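Local structure of conserved hypothetical protein TM1506 (Thermotoga maritima, 1VK9) at residues A[122-125]-A[126-130]. The protein is of unknown function but has a cytidine deaminase-like fold, binds zinc ions and may have a catalytic role. Residues are numbered along the deposited sequence; the frame is centred on the assembly and turned at random.
Sequences KSMC and PFEKL
M124 and C125 meet P126, E128 and K129 in a local contact at the N-terminus of helix 126-132, on the surface of this cytidine deaminase-like fold, where the loop after strand 111-113 turns into the helix. C125 holds the N-cap position, and its carbonyl starts the helical ladder: K129 N donates to C125 O at 3.0 Å. One bond further, L130 N reaches P126 O. P126 suits the first helical turn because it lacks an N-H, which the ladder does not need there, and its ring fits the backbone angles of a helix. C125 also pairs through its backbone with V116, joining the end of the loop to a residue near its beginning, just after strand 111-113. Its sulfur, anti to the backbone N (chi1 167°) and beside its own carbonyl carbon, lies close to the first helical residues, with SG 3.5 Å from F127 N and 3.9 Å from F127 CB. This sulfur is covalently linked to an unidentified ligand. The buried E128 carboxylate is gripped at both oxygens, OE1 by the backbone N-H of K73 and by that ligand, OE2 by S93 OG and the backbone N-H of V116. M124, present as selenomethionine, supplies a long, flexible apolar chain that crosses the E128 side chain at about a right angle, CG standing 4.0 Å from E128 CB. Extended through chi2 and bent at chi3 (-44°), that chain lays its selenium against the helix backbone, with M124 SE 3.6 Å from K129 CA.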
loop_
_atom_site.group_PDB
_atom_site.type_symbol
_atom_site.label_atom_id
_atom_site.label_comp_id
_atom_site.label_asym_id
_atom_site.label_seq_id
_atom_site.Cartn_x
_atom_site.Cartn_y
_atom_site.Cartn_z
ATOM N N LYS A 122 -18.350 -8.365 -9.348
ATOM C CA LYS A 122 -18.455 -9.547 -10.191
ATOM C C LYS A 122 -17.285 -9.721 -11.212
ATOM O O LYS A 122 -17.305 -10.634 -12.033
ATOM C CB LYS A 122 -19.843 -9.580 -10.861
ATOM N N SER A 123 -16.256 -8.877 -11.152
ATOM C CA SER A 123 -15.166 -8.930 -12.138
ATOM C C SER A 123 -13.977 -8.099 -11.694
ATOM O O SER A 123 -14.079 -7.363 -10.717
ATOM C CB SER A 123 -15.638 -8.406 -13.497
ATOM O OG SER A 123 -15.924 -7.026 -13.404
HETATM N N MSE A 124 -12.863 -8.192 -12.424
HETATM C CA MSE A 124 -11.602 -7.591 -11.979
HETATM C C MSE A 124 -11.559 -6.057 -12.129
HETATM O O MSE A 124 -12.035 -5.522 -13.124
HETATM C CB MSE A 124 -10.464 -8.230 -12.749
HETATM C CG MSE A 124 -9.076 -7.776 -12.338
HETATM SE SE MSE A 124 -7.575 -8.774 -13.192
HETATM C CE MSE A 124 -8.246 -10.587 -13.034
ATOM N N CYS A 125 -11.005 -5.351 -11.140
ATOM C CA CYS A 125 -10.814 -3.889 -11.215
ATOM C C CYS A 125 -10.012 -3.577 -12.461
ATOM O O CYS A 125 -8.987 -4.221 -12.673
ATOM C CB CYS A 125 -10.074 -3.392 -9.972
ATOM S SG CYS A 125 -9.419 -1.708 -9.981
ATOM N N PRO A 126 -10.461 -2.634 -13.302
ATOM C CA PRO A 126 -9.707 -2.252 -14.520
ATOM C C PRO A 126 -8.217 -1.891 -14.276
ATOM O O PRO A 126 -7.396 -2.197 -15.154
ATOM C CB PRO A 126 -10.490 -1.047 -15.077
ATOM C CG PRO A 126 -11.370 -0.602 -13.959
ATOM C CD PRO A 126 -11.709 -1.861 -13.178
ATOM N N PHE A 127 -7.877 -1.287 -13.128
ATOM C CA PHE A 127 -6.475 -1.034 -12.781
ATOM C C PHE A 127 -5.703 -2.312 -12.457
ATOM O O PHE A 127 -4.542 -2.447 -12.822
ATOM C CB PHE A 127 -6.339 -0.044 -11.631
ATOM C CG PHE A 127 -6.479 1.381 -12.054
ATOM C CD1 PHE A 127 -5.461 2.017 -12.752
ATOM C CD2 PHE A 127 -7.654 2.090 -11.779
ATOM C CE1 PHE A 127 -5.599 3.345 -13.153
ATOM C CE2 PHE A 127 -7.809 3.417 -12.182
ATOM C CZ PHE A 127 -6.779 4.045 -12.866
ATOM N N GLU A 128 -6.342 -3.255 -11.777
ATOM C CA GLU A 128 -5.699 -4.527 -11.486
ATOM C C GLU A 128 -5.438 -5.313 -12.792
ATOM O O GLU A 128 -4.351 -5.906 -12.946
ATOM C CB GLU A 128 -6.511 -5.312 -10.435
ATOM C CG GLU A 128 -5.942 -6.668 -9.993
ATOM C CD GLU A 128 -5.096 -6.628 -8.714
ATOM O OE1 GLU A 128 -4.145 -5.815 -8.661
ATOM O OE2 GLU A 128 -5.360 -7.429 -7.772
ATOM N N LYS A 129 -6.409 -5.306 -13.717
ATOM C CA LYS A 129 -6.249 -6.003 -14.994
ATOM C C LYS A 129 -5.123 -5.359 -15.778
ATOM O O LYS A 129 -4.276 -6.065 -16.349
ATOM C CB LYS A 129 -7.528 -6.019 -15.842
ATOM C CG LYS A 129 -7.415 -6.857 -17.149
ATOM C CD LYS A 129 -8.765 -6.992 -17.887
ATOM C CE LYS A 129 -8.614 -6.919 -19.420
ATOM N NZ LYS A 129 -9.815 -6.311 -20.057
ATOM N N LEU A 130 -5.101 -4.026 -15.799
ATOM C CA LEU A 130 -4.040 -3.287 -16.466
ATOM C C LEU A 130 -2.638 -3.770 -16.044
ATOM O O LEU A 130 -1.800 -4.089 -16.894
ATOM C CB LEU A 130 -4.209 -1.790 -16.197
ATOM C CG LEU A 130 -3.188 -0.838 -16.820
ATOM C CD1 LEU A 130 -3.056 -1.041 -18.360
ATOM C CD2 LEU A 130 -3.520 0.616 -16.455
#